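Local atomic coordinates of Esterase/lipase-like protein (Caldicellulosiruptor lactoaceticus 6A, PDB entry 6A6O), a protein that hydrolyses acetyl esters and beta-1,4-linked xylosides, as a bifunctional enzyme built on what appears to be an alpha/beta-hydrolase fold. Residues 22-27 and 103-108; 51-56 and 122-127; 109-114 and 160-165; 142-147 and 209-214. One frame throughout, in Å; residues are numbered along the deposited sequence.

Interaction 1 of 4, residues 22-27 and 103-108; sequences PLWENQ and LLDAKR
Leu23 and Arg108 bring the two backbones closest, their CA atoms 6.4 Å apart, where the loop after strand 21-22 runs past helix 101-115, one of the helices packed on the central sheet of this alpha/beta-hydrolase-like fold. Arg108 gives the largest share of the contact. Its CG is anti to the backbone N (chi1 -180°) and the chain then bends at chi2, which lays first the methylenes and then the guanidinium over one face of the Trp24 indole. Arg108 CG makes a CH-pi contact 3.7 Å from the centroid of the Trp24 six-membered ring. Further out the guanidinium lies flat on the indole near Trp24 CD1 and NE1, centres 4.0 Å apart and planes 19° apart. The same group works through its edge: Arg108 NE donates to Leu23 O at 2.8 Å, from above the carbonyl plane, and NH2 adds a weak bond to that oxygen. Stack and bonds together hold its rotation, while salt bridges from NH1 to Asp155 and Glu158 probably offset its charge. Leu23 CD1 packs on the helix, 3.3 Å from Asp105 O. The Asp105 carboxylate, salt-bridged to Arg93, meets the indole rim in the ring plane, OD1 being 3.3 Å from Trp24 CZ3. Water 1 accepts from Arg108 NH2 at 3.0 Å and from Glu25 N at 3.1 Å.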
loop_
_atom_site.group_PDB
_atom_site.type_symbol
_atom_site.label_atom_id
_atom_site.label_comp_id
_atom_site.label_asym_id
_atom_site.label_seq_id
_atom_site.Cartn_x
_atom_site.Cartn_y
_atom_site.Cartn_z
ATOM N N PRO A 22 6.078 13.765 -8.632
ATOM C CA PRO A 22 7.306 13.178 -8.086
ATOM C C PRO A 22 7.259 13.204 -6.567
ATOM O O PRO A 22 6.763 14.154 -5.959
ATOM C CB PRO A 22 8.418 14.077 -8.648
ATOM C CG PRO A 22 7.730 15.352 -9.004
ATOM C CD PRO A 22 6.349 14.970 -9.438
ATOM N N LEU A 23 7.732 12.115 -5.950
ATOM C CA LEU A 23 7.772 12.082 -4.495
ATOM C C LEU A 23 8.723 13.130 -3.941
ATOM O O LEU A 23 8.481 13.669 -2.855
ATOM C CB LEU A 23 8.173 10.695 -4.005
ATOM C CG LEU A 23 7.276 9.573 -4.514
ATOM C CD1 LEU A 23 7.643 8.267 -3.815
ATOM C CD2 LEU A 23 5.812 9.921 -4.295
ATOM N N TRP A 24 9.798 13.428 -4.672
ATOM C CA TRP A 24 10.753 14.469 -4.307
ATOM C C TRP A 24 10.827 15.470 -5.452
ATOM O O TRP A 24 11.156 15.093 -6.582
ATOM C CB TRP A 24 12.136 13.879 -4.012
ATOM C CG TRP A 24 12.173 13.105 -2.724
ATOM C CD1 TRP A 24 12.405 13.600 -1.477
ATOM C CD2 TRP A 24 11.942 11.697 -2.562
ATOM N NE1 TRP A 24 12.344 12.587 -0.544
ATOM C CE2 TRP A 24 12.062 11.410 -1.184
ATOM C CE3 TRP A 24 11.656 10.656 -3.447
ATOM C CZ2 TRP A 24 11.897 10.122 -0.669
ATOM C CZ3 TRP A 24 11.492 9.371 -2.935
ATOM C CH2 TRP A 24 11.622 9.120 -1.562
ATOM N N GLU A 25 10.479 16.726 -5.158
ATOM C CA GLU A 25 10.596 17.830 -6.108
ATOM C C GLU A 25 11.927 17.800 -6.855
ATOM O O GLU A 25 11.971 17.801 -8.092
ATOM C CB GLU A 25 10.442 19.151 -5.348
ATOM C CG GLU A 25 9.692 20.253 -6.070
ATOM C CD GLU A 25 9.640 21.531 -5.243
ATOM O OE1 GLU A 25 8.950 22.488 -5.656
ATOM O OE2 GLU A 25 10.292 21.573 -4.175
ATOM N N ASN A 26 13.021 17.759 -6.096
ATOM C CA ASN A 26 14.377 17.755 -6.631
ATOM C C ASN A 26 14.896 16.321 -6.686
ATOM O O ASN A 26 15.014 15.662 -5.647
ATOM C CB ASN A 26 15.284 18.624 -5.758
ATOM C CG ASN A 26 16.660 18.846 -6.369
ATOM O OD1 ASN A 26 17.016 18.240 -7.384
ATOM N ND2 ASN A 26 17.446 19.716 -5.742
ATOM N N GLN A 27 15.218 15.848 -7.896
ATOM C CA GLN A 27 15.771 14.507 -8.049
ATOM C C GLN A 27 17.022 14.297 -7.207
ATOM O O GLN A 27 17.347 13.153 -6.869
ATOM C CB GLN A 27 16.092 14.222 -9.517
ATOM C CG GLN A 27 14.903 14.311 -10.451
ATOM C CD GLN A 27 15.166 13.652 -11.790
ATOM O OE1 GLN A 27 16.284 13.212 -12.077
ATOM N NE2 GLN A 27 14.131 13.577 -12.622
ATOM N N LEU A 103 10.416 1.077 0.357
ATOM C CA LEU A 103 9.782 1.522 1.591
ATOM C C LEU A 103 9.966 3.022 1.794
ATOM O O LEU A 103 9.062 3.704 2.284
ATOM C CB LEU A 103 10.338 0.735 2.784
ATOM C CG LEU A 103 9.773 1.080 4.167
ATOM C CD1 LEU A 103 8.255 0.990 4.174
ATOM C CD2 LEU A 103 10.384 0.174 5.257
ATOM N N LEU A 104 11.131 3.559 1.417
ATOM C CA LEU A 104 11.315 5.004 1.492
ATOM C C LEU A 104 10.327 5.730 0.588
ATOM O O LEU A 104 9.789 6.780 0.962
ATOM C CB LEU A 104 12.749 5.368 1.119
ATOM C CG LEU A 104 13.792 4.930 2.140
ATOM C CD1 LEU A 104 15.184 5.176 1.575
ATOM C CD2 LEU A 104 13.593 5.679 3.452
ATOM N N ASP A 105 10.080 5.180 -0.603
ATOM C CA ASP A 105 9.096 5.770 -1.507
ATOM C C ASP A 105 7.692 5.728 -0.909
ATOM O O ASP A 105 6.936 6.698 -1.013
ATOM C CB ASP A 105 9.128 5.046 -2.846
ATOM C CG ASP A 105 10.453 5.224 -3.576
ATOM O OD1 ASP A 105 11.256 6.111 -3.191
ATOM O OD2 ASP A 105 10.682 4.460 -4.525
ATOM N N ALA A 106 7.323 4.608 -0.274
ATOM C CA ALA A 106 5.989 4.500 0.314
ATOM C C ALA A 106 5.806 5.477 1.472
ATOM O O ALA A 106 4.750 6.114 1.594
ATOM C CB ALA A 106 5.732 3.055 0.769
ATOM N N LYS A 107 6.807 5.599 2.350
ATOM C CA LYS A 107 6.682 6.544 3.454
ATOM C C LYS A 107 6.574 7.970 2.927
ATOM O O LYS A 107 5.759 8.767 3.411
ATOM C CB LYS A 107 7.881 6.418 4.395
ATOM C CG LYS A 107 7.945 5.107 5.176
ATOM C CD LYS A 107 9.049 5.194 6.242
ATOM C CE LYS A 107 9.317 3.847 6.889
ATOM N NZ LYS A 107 10.492 3.934 7.809
ATOM N N ARG A 108 7.397 8.300 1.934
ATOM C CA ARG A 108 7.374 9.640 1.356
ATOM C C ARG A 108 6.014 9.946 0.745
ATOM O O ARG A 108 5.476 11.048 0.919
ATOM C CB ARG A 108 8.482 9.763 0.315
ATOM C CG ARG A 108 8.565 11.129 -0.353
ATOM C CD ARG A 108 8.932 12.243 0.623
ATOM N NE ARG A 108 8.962 13.527 -0.091
ATOM C CZ ARG A 108 9.517 14.650 0.367
ATOM N NH1 ARG A 108 10.102 14.686 1.559
ATOM N NH2 ARG A 108 9.488 15.751 -0.383
HETATM O O HOH W 1 8.444 17.099 -2.887
#

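Interaction 2 of 4, residues 51-56 and 122-127; sequences SKQLPC and IDPNRI
The Pro55 ring overlaps one face of the Arg126 guanidinium, Pro55 CD lying 3.4 Å from Arg126 NH1. The two side chains run side by side in the same direction, and a bend at chi3 (-65°) turns the guanidinium back over the proline. Its edge is taken by other partners. Arg126 NE forms a 2.8 Å salt bridge to Asp123 OD2 whose hydrogen bond is nearly straight, reaching OD2 on its anti side, somewhat out of the carboxylate plane. NH1 donates to Phe281 O, and NH2 donates a hydrogen bond to water 3, which in turn donates to Gln53 OE1 and weakly to Asp123 OD2. Asp123 is thus tied down at both oxygens: OD1 accepts from Asn125 N at 2.9 Å, an Asx turn inside the type I turn from Asp123 to Arg126. That turn lies between two parallel beta bridges, Leu54 with Ile122 and Cys56 with Ile127: strand 54-60 pairs first with the short strand 122-123 and, past the corner at 124-126, with the start of strand 127-132 of the central alpha/beta-hydrolase-like sheet. At the corner, Arg126 O accepts from Cys56 N at 2.8 Å. Before it, Asp123 N donates to Leu54 O, also at 2.8 Å. On the face bearing Cys56, Ile122 and Ile127, the CG2 branch of Ile122 touches Cys56 CB at 3.6 Å, and Val113 of helix 101-115 covers Cys56 and Ile127. At the exposed Gln53, the amide lies almost parallel to the Asp123 carboxylate, planes 10° apart, with Gln53 OE1 3.7 Å from Asp123 CB.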
loop_
_atom_site.group_PDB
_atom_site.type_symbol
_atom_site.label_atom_id
_atom_site.label_comp_id
_atom_site.label_asym_id
_atom_site.label_seq_id
_atom_site.Cartn_x
_atom_site.Cartn_y
_atom_site.Cartn_z
ATOM N N SER A 51 -17.192 19.073 -3.076
ATOM C CA SER A 51 -17.272 20.279 -2.264
ATOM C C SER A 51 -16.906 20.040 -0.803
ATOM O O SER A 51 -16.692 21.011 -0.069
ATOM C CB SER A 51 -18.684 20.875 -2.343
ATOM O OG SER A 51 -19.639 20.003 -1.760
ATOM N N LYS A 52 -16.840 18.787 -0.366
ATOM C CA LYS A 52 -16.418 18.432 0.980
ATOM C C LYS A 52 -15.052 17.755 0.933
ATOM O O LYS A 52 -14.558 17.361 -0.129
ATOM C CB LYS A 52 -17.449 17.513 1.650
ATOM C CG LYS A 52 -17.494 16.101 1.067
ATOM C CD LYS A 52 -18.849 15.428 1.279
ATOM C CE LYS A 52 -19.233 15.374 2.751
ATOM N NZ LYS A 52 -20.419 14.500 2.975
ATOM N N GLN A 53 -14.437 17.644 2.108
ATOM C CA GLN A 53 -13.190 16.905 2.244
ATOM C C GLN A 53 -13.417 15.437 1.919
ATOM O O GLN A 53 -14.428 14.850 2.317
ATOM C CB GLN A 53 -12.662 17.029 3.671
ATOM C CG GLN A 53 -11.364 17.766 3.806
ATOM C CD GLN A 53 -10.890 17.774 5.246
ATOM O OE1 GLN A 53 -11.530 17.183 6.124
ATOM N NE2 GLN A 53 -9.767 18.437 5.497
ATOM N N LEU A 54 -12.465 14.836 1.214
ATOM C CA LEU A 54 -12.665 13.437 0.871
ATOM C C LEU A 54 -11.625 12.544 1.533
ATOM O O LEU A 54 -10.491 12.970 1.767
ATOM C CB LEU A 54 -12.586 13.220 -0.641
ATOM C CG LEU A 54 -13.743 13.826 -1.420
ATOM C CD1 LEU A 54 -13.505 13.577 -2.881
ATOM C CD2 LEU A 54 -15.046 13.208 -0.970
ATOM N N PRO A 55 -11.981 11.294 1.816
ATOM C CA PRO A 55 -10.971 10.303 2.194
ATOM C C PRO A 55 -10.170 9.886 0.970
ATOM O O PRO A 55 -10.570 10.109 -0.180
ATOM C CB PRO A 55 -11.813 9.142 2.733
ATOM C CG PRO A 55 -13.051 9.203 1.894
ATOM C CD PRO A 55 -13.327 10.693 1.732
ATOM N N CYS A 56 -9.014 9.274 1.231
ATOM C CA CYS A 56 -8.033 9.000 0.192
ATOM C C CYS A 56 -7.411 7.628 0.416
ATOM O O CYS A 56 -7.110 7.261 1.552
ATOM C CB CYS A 56 -6.933 10.079 0.187
ATOM S SG CYS A 56 -5.493 9.695 -0.784
ATOM N N ILE A 122 -8.339 16.664 0.572
ATOM C CA ILE A 122 -8.312 15.349 1.208
ATOM C C ILE A 122 -8.252 15.521 2.721
ATOM O O ILE A 122 -7.560 16.412 3.226
ATOM C CB ILE A 122 -7.108 14.531 0.700
ATOM C CG1 ILE A 122 -7.367 14.046 -0.728
ATOM C CG2 ILE A 122 -6.775 13.380 1.651
ATOM C CD1 ILE A 122 -6.110 13.669 -1.456
ATOM N N ASP A 123 -8.977 14.669 3.440
ATOM C CA ASP A 123 -8.914 14.648 4.898
ATOM C C ASP A 123 -7.579 14.053 5.323
ATOM O O ASP A 123 -7.310 12.882 5.012
ATOM C CB ASP A 123 -10.085 13.836 5.435
ATOM C CG ASP A 123 -10.142 13.776 6.957
ATOM O OD1 ASP A 123 -9.220 14.255 7.658
ATOM O OD2 ASP A 123 -11.153 13.240 7.459
ATOM N N PRO A 124 -6.701 14.809 5.995
ATOM C CA PRO A 124 -5.391 14.248 6.367
ATOM C C PRO A 124 -5.491 13.118 7.380
ATOM O O PRO A 124 -4.519 12.369 7.559
ATOM C CB PRO A 124 -4.639 15.457 6.943
ATOM C CG PRO A 124 -5.727 16.321 7.499
ATOM C CD PRO A 124 -6.891 16.172 6.533
ATOM N N ASN A 125 -6.637 12.959 8.033
ATOM C CA ASN A 125 -6.845 11.857 8.960
ATOM C C ASN A 125 -7.618 10.705 8.339
ATOM O O ASN A 125 -8.007 9.781 9.054
ATOM C CB ASN A 125 -7.544 12.360 10.217
ATOM C CG ASN A 125 -6.693 13.359 10.961
ATOM O OD1 ASN A 125 -5.524 13.089 11.232
ATOM N ND2 ASN A 125 -7.251 14.530 11.255
ATOM N N ARG A 126 -7.817 10.724 7.024
ATOM C CA ARG A 126 -8.405 9.602 6.297
ATOM C C ARG A 126 -7.582 9.347 5.033
ATOM O O ARG A 126 -8.065 9.442 3.906
ATOM C CB ARG A 126 -9.875 9.850 5.962
ATOM C CG ARG A 126 -10.815 9.678 7.162
ATOM C CD ARG A 126 -12.266 9.795 6.754
ATOM N NE ARG A 126 -12.590 11.133 6.259
ATOM C CZ ARG A 126 -13.587 11.401 5.415
ATOM N NH1 ARG A 126 -14.356 10.421 4.957
ATOM N NH2 ARG A 126 -13.816 12.649 5.021
ATOM N N ILE A 127 -6.306 9.032 5.237
ATOM C CA ILE A 127 -5.390 8.657 4.167
ATOM C C ILE A 127 -4.916 7.243 4.463
ATOM O O ILE A 127 -4.120 7.039 5.386
ATOM C CB ILE A 127 -4.196 9.615 4.063
ATOM C CG1 ILE A 127 -4.672 11.028 3.708
ATOM C CG2 ILE A 127 -3.188 9.116 3.018
ATOM C CD1 ILE A 127 -3.597 12.072 3.894
HETATM O O HOH W 2 -8.431 19.113 3.611
HETATM O O HOH W 3 -13.543 15.271 6.310
#

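Interaction 3 of 4, residues 109-114 and 160-165; sequences AIRLVR and VSCRPD
Arg163 O is gripped end-on by both terminal nitrogens of Arg114, NH1 at 2.9 Å and NH2 at 3.0 Å. The first comes from above the carbonyl plane, whereas the second arrives close to the C=O direction. Arg114 NH1 also donates to Ser161 O at 3.0 Å, well above that carbonyl plane, and NH2 forms a salt bridge with Asp165 OD2 at 2.8 Å, weak as a hydrogen bond. The carboxylate meets the guanidinium at its edge with the two planes 71° apart; its OD2 further accepts from Ile127 N. With NE bonded to Pro124 O, every nitrogen of the group is engaged and its rotation is fixed. Arg114 CG stands anti to the backbone N (chi1 -172°), the chain crosses Val160 at a slant, Val160 CG1 touching CG at 3.5 Å, and a bend at chi3 turns the guanidinium edge to the carbonyls. Here helix 101-115 is covered by the loop that leads into strand 167-170 of the alpha/beta-hydrolase-like sheet. That loop is shaped by an ST turn in which Ser161 OG accepts from Arg163 N. One helical turn back, Arg111 NH1 donates to Val160 O at 2.9 Å, in the carbonyl plane and nearly straight (166°), besides its salt bridge to Asp147. Cys162 CB sits over the centre of the Arg111 guanidinium. Towards the sheet, Ile110 CD1 presses on Cys162 O at 3.3 Å and reaches the Pro164 ring.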
loop_
_atom_site.group_PDB
_atom_site.type_symbol
_atom_site.label_atom_id
_atom_site.label_comp_id
_atom_site.label_asym_id
_atom_site.label_seq_id
_atom_site.Cartn_x
_atom_site.Cartn_y
_atom_site.Cartn_z
ATOM N N ALA A 109 5.434 8.966 0.045
ATOM C CA ALA A 109 4.133 9.163 -0.591
ATOM C C ALA A 109 3.060 9.542 0.426
ATOM O O ALA A 109 2.272 10.466 0.189
ATOM C CB ALA A 109 3.736 7.902 -1.365
ATOM N N ILE A 110 3.021 8.858 1.574
ATOM C CA ILE A 110 2.017 9.180 2.591
ATOM C C ILE A 110 2.254 10.580 3.165
ATOM O O ILE A 110 1.317 11.375 3.307
ATOM C CB ILE A 110 1.998 8.108 3.700
ATOM C CG1 ILE A 110 1.614 6.741 3.113
ATOM C CG2 ILE A 110 0.988 8.488 4.795
ATOM C CD1 ILE A 110 1.509 5.648 4.170
ATOM N N ARG A 111 3.505 10.899 3.519
ATOM C CA ARG A 111 3.811 12.249 4.000
ATOM C C ARG A 111 3.416 13.310 2.978
ATOM O O ARG A 111 2.882 14.371 3.340
ATOM C CB ARG A 111 5.303 12.388 4.303
ATOM C CG ARG A 111 5.843 11.429 5.337
ATOM C CD ARG A 111 7.205 11.930 5.797
ATOM N NE ARG A 111 8.103 10.833 6.150
ATOM C CZ ARG A 111 8.189 10.278 7.355
ATOM N NH1 ARG A 111 7.417 10.693 8.360
ATOM N NH2 ARG A 111 9.054 9.289 7.550
ATOM N N LEU A 112 3.691 13.043 1.703
ATOM C CA LEU A 112 3.412 14.018 0.647
ATOM C C LEU A 112 1.919 14.279 0.517
ATOM O O LEU A 112 1.478 15.434 0.474
ATOM C CB LEU A 112 3.979 13.518 -0.677
ATOM C CG LEU A 112 3.997 14.468 -1.881
ATOM C CD1 LEU A 112 4.850 15.684 -1.554
ATOM C CD2 LEU A 112 4.531 13.755 -3.109
ATOM N N VAL A 113 1.118 13.212 0.436
ATOM C CA VAL A 113 -0.323 13.390 0.307
ATOM C C VAL A 113 -0.888 14.083 1.542
ATOM O O VAL A 113 -1.757 14.957 1.441
ATOM C CB VAL A 113 -1.006 12.035 0.044
ATOM C CG1 VAL A 113 -2.522 12.198 0.044
ATOM C CG2 VAL A 113 -0.527 11.443 -1.277
ATOM N N ARG A 114 -0.403 13.713 2.728
ATOM C CA ARG A 114 -0.899 14.355 3.937
ATOM C C ARG A 114 -0.491 15.823 3.976
ATOM O O ARG A 114 -1.283 16.683 4.384
ATOM C CB ARG A 114 -0.381 13.620 5.171
ATOM C CG ARG A 114 -0.985 14.092 6.462
ATOM C CD ARG A 114 -0.746 13.074 7.582
ATOM N NE ARG A 114 -1.780 12.040 7.588
ATOM C CZ ARG A 114 -1.539 10.734 7.700
ATOM N NH1 ARG A 114 -0.293 10.279 7.803
ATOM N NH2 ARG A 114 -2.547 9.882 7.708
ATOM N N VAL A 160 5.765 15.537 8.594
ATOM C CA VAL A 160 4.412 14.985 8.594
ATOM C C VAL A 160 4.480 13.484 8.842
ATOM O O VAL A 160 5.420 12.814 8.394
ATOM C CB VAL A 160 3.727 15.302 7.251
ATOM C CG1 VAL A 160 2.387 14.641 7.149
ATOM C CG2 VAL A 160 3.612 16.825 7.060
ATOM N N SER A 161 3.483 12.961 9.560
ATOM C CA SER A 161 3.396 11.526 9.834
ATOM C C SER A 161 3.254 10.719 8.550
ATOM O O SER A 161 2.550 11.121 7.619
ATOM C CB SER A 161 2.200 11.240 10.745
ATOM O OG SER A 161 1.980 9.833 10.891
ATOM N N CYS A 162 3.917 9.557 8.502
ATOM C CA CYS A 162 3.718 8.619 7.405
ATOM C C CYS A 162 2.833 7.437 7.801
ATOM O O CYS A 162 2.808 6.427 7.090
ATOM C CB CYS A 162 5.059 8.124 6.851
ATOM S SG CYS A 162 6.015 7.084 7.975
ATOM N N ARG A 163 2.079 7.558 8.888
ATOM C CA ARG A 163 1.198 6.473 9.310
ATOM C C ARG A 163 -0.096 6.505 8.504
ATOM O O ARG A 163 -0.791 7.530 8.501
ATOM C CB ARG A 163 0.893 6.581 10.796
ATOM C CG ARG A 163 -0.130 5.570 11.275
ATOM C CD ARG A 163 -0.485 5.781 12.748
ATOM N NE ARG A 163 -1.353 4.736 13.299
ATOM C CZ ARG A 163 -2.684 4.772 13.256
ATOM N NH1 ARG A 163 -3.314 5.788 12.674
ATOM N NH2 ARG A 163 -3.394 3.800 13.808
ATOM N N PRO A 164 -0.451 5.434 7.807
ATOM C CA PRO A 164 -1.757 5.405 7.142
ATOM C C PRO A 164 -2.876 5.246 8.161
ATOM O O PRO A 164 -2.698 4.669 9.239
ATOM C CB PRO A 164 -1.654 4.192 6.207
ATOM C CG PRO A 164 -0.700 3.271 6.887
ATOM C CD PRO A 164 0.288 4.163 7.661
ATOM N N ASP A 165 -4.045 5.785 7.819
ATOM C CA ASP A 165 -5.184 5.714 8.720
ATOM C C ASP A 165 -5.958 4.402 8.592
ATOM O O ASP A 165 -6.793 4.107 9.448
ATOM C CB ASP A 165 -6.084 6.921 8.475
ATOM C CG ASP A 165 -5.391 8.219 8.828
ATOM O OD1 ASP A 165 -4.971 8.352 9.998
ATOM O OD2 ASP A 165 -5.222 9.083 7.935
#

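Interaction 4 of 4, residues 142-147 and 209-214; sequences VGTHFD and SKTPPT
A chi1 of 53° puts Phe146 CG in the crowded position between its backbone N and carbonyl carbon, and this carries the ring towards the loop 209-214, while Thr211 holds CG2 anti to its own N and lets that methyl meet Gly143. The phenyl ring arrives with its far end: Phe146 CZ lies 3.5 Å from Lys210 O and 3.8 Å from Lys210 CB, the latter at the ring edge. The same carbonyl of Lys210 accepts from Arg163 NH2. Beside the ring edge, Gly143 O meets Thr211 CG2 at 3.5 Å and Pro212 CD at 3.7 Å. Thr144 and Thr211 lie side by side, CG2 of Thr144 being 4.0 Å from Thr211 OG1; both hydroxyls bond elsewhere, to Ser140 and Leu141 carbonyls and to Ser208 N respectively. The contact joins the loop after helix 134-142, the helix that probably follows the nucleophile elbow, as in alpha/beta hydrolases, to the loop entering strand 214-219. The two segments meet by van der Waals contact alone, and Gly143 O is buried against carbon with no polar partner in the model, which may carry some desolvation cost.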
loop_
_atom_site.group_PDB
_atom_site.type_symbol
_atom_site.label_atom_id
_atom_site.label_comp_id
_atom_site.label_asym_id
_atom_site.label_seq_id
_atom_site.Cartn_x
_atom_site.Cartn_y
_atom_site.Cartn_z
ATOM N N VAL A 142 4.601 -0.080 5.494
ATOM C CA VAL A 142 4.337 1.291 5.900
ATOM C C VAL A 142 3.264 1.325 6.991
ATOM O O VAL A 142 3.252 2.238 7.823
ATOM C CB VAL A 142 4.028 2.131 4.636
ATOM C CG1 VAL A 142 2.597 1.952 4.166
ATOM C CG2 VAL A 142 4.383 3.603 4.857
ATOM N N GLY A 143 2.411 0.296 7.070
ATOM C CA GLY A 143 1.465 0.162 8.157
ATOM C C GLY A 143 2.043 -0.346 9.459
ATOM O O GLY A 143 1.316 -0.408 10.451
ATOM N N THR A 144 3.323 -0.728 9.482
ATOM C CA THR A 144 3.970 -1.194 10.701
ATOM C C THR A 144 5.261 -0.457 11.021
ATOM O O THR A 144 5.662 -0.457 12.189
ATOM C CB THR A 144 4.278 -2.709 10.633
ATOM O OG1 THR A 144 5.019 -3.013 9.443
ATOM C CG2 THR A 144 2.991 -3.541 10.637
ATOM N N HIS A 145 5.907 0.178 10.035
ATOM C CA HIS A 145 7.198 0.852 10.178
ATOM C C HIS A 145 7.070 2.373 10.230
ATOM O O HIS A 145 8.069 3.077 10.032
ATOM C CB HIS A 145 8.122 0.505 9.007
ATOM C CG HIS A 145 8.807 -0.823 9.113
ATOM N ND1 HIS A 145 8.129 -2.023 9.126
ATOM C CD2 HIS A 145 10.125 -1.137 9.133
ATOM C CE1 HIS A 145 8.997 -3.019 9.190
ATOM N NE2 HIS A 145 10.215 -2.509 9.199
ATOM N N PHE A 146 5.879 2.894 10.487
ATOM C CA PHE A 146 5.615 4.320 10.350
ATOM C C PHE A 146 6.196 5.124 11.512
ATOM O O PHE A 146 6.607 4.587 12.542
ATOM C CB PHE A 146 4.114 4.573 10.280
ATOM C CG PHE A 146 3.357 3.950 11.413
ATOM C CD1 PHE A 146 3.259 4.587 12.640
ATOM C CD2 PHE A 146 2.757 2.704 11.262
ATOM C CE1 PHE A 146 2.568 4.004 13.684
ATOM C CE2 PHE A 146 2.070 2.127 12.293
ATOM C CZ PHE A 146 1.973 2.776 13.512
ATOM N N ASP A 147 6.170 6.446 11.341
ATOM C CA ASP A 147 6.599 7.403 12.351
ATOM C C ASP A 147 5.792 8.680 12.166
ATOM O O ASP A 147 5.245 8.935 11.091
ATOM C CB ASP A 147 8.105 7.693 12.245
ATOM C CG ASP A 147 8.464 8.449 10.974
ATOM O OD1 ASP A 147 8.160 9.659 10.890
ATOM O OD2 ASP A 147 9.040 7.832 10.053
ATOM N N SER A 209 0.242 -2.156 18.727
ATOM C CA SER A 209 -1.083 -1.643 19.063
ATOM C C SER A 209 -1.444 -0.393 18.264
ATOM O O SER A 209 -2.630 -0.044 18.183
ATOM C CB SER A 209 -1.166 -1.348 20.564
ATOM O OG SER A 209 -0.327 -0.262 20.891
ATOM N N LYS A 210 -0.464 0.287 17.671
ATOM C CA LYS A 210 -0.714 1.474 16.862
ATOM C C LYS A 210 -0.940 1.173 15.383
ATOM O O LYS A 210 -1.260 2.093 14.625
ATOM C CB LYS A 210 0.452 2.462 16.985
ATOM C CG LYS A 210 0.791 2.846 18.418
ATOM C CD LYS A 210 -0.422 3.386 19.143
ATOM C CE LYS A 210 -0.025 3.968 20.504
ATOM N NZ LYS A 210 -1.228 4.439 21.261
ATOM N N THR A 211 -0.746 -0.062 14.945
ATOM C CA THR A 211 -1.084 -0.417 13.569
ATOM C C THR A 211 -2.549 -0.071 13.299
ATOM O O THR A 211 -3.414 -0.357 14.140
ATOM C CB THR A 211 -0.831 -1.908 13.329
ATOM O OG1 THR A 211 0.546 -2.209 13.568
ATOM C CG2 THR A 211 -1.186 -2.314 11.892
ATOM N N PRO A 212 -2.862 0.574 12.172
ATOM C CA PRO A 212 -4.247 1.001 11.907
ATOM C C PRO A 212 -5.152 -0.172 11.578
ATOM O O PRO A 212 -4.680 -1.275 11.255
ATOM C CB PRO A 212 -4.108 1.940 10.694
ATOM C CG PRO A 212 -2.819 1.565 10.061
ATOM C CD PRO A 212 -1.917 1.125 11.186
ATOM N N PRO A 213 -6.466 0.042 11.631
ATOM C CA PRO A 213 -7.412 -1.002 11.213
ATOM C C PRO A 213 -7.078 -1.520 9.821
ATOM O O PRO A 213 -6.742 -0.748 8.919
ATOM C CB PRO A 213 -8.765 -0.281 11.219
ATOM C CG PRO A 213 -8.582 0.901 12.108
ATOM C CD PRO A 213 -7.138 1.293 12.032
ATOM N N THR A 214 -7.201 -2.835 9.647
ATOM C CA THR A 214 -6.732 -3.530 8.454
ATOM C C THR A 214 -7.831 -4.438 7.914
ATOM O O THR A 214 -8.580 -5.041 8.682
ATOM C CB THR A 214 -5.454 -4.348 8.771
ATOM O OG1 THR A 214 -4.416 -3.461 9.199
ATOM C CG2 THR A 214 -4.942 -5.127 7.536
#

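In the fold
Helix 101-115 serves interactions 1 and 3, whose arginines bond to loop carbonyls: interaction 1 is buried and rests on an aromatic stack, whereas interaction 3 relies on a network of bonds and, like interactions 2 and 4, is only partly buried. Interaction 2, about 17 Å from the chain centre to its own centre, is the one built on strand pairing, with a water joining its polar side chains. It touches interaction 3 through polar bonds. Interaction 4 joins two loops by van der Waals contact; the salt bridge from Arg111 to Asp147 and the bond from Arg163 to Lys210 link it to interaction 3, which therefore connects with all the others.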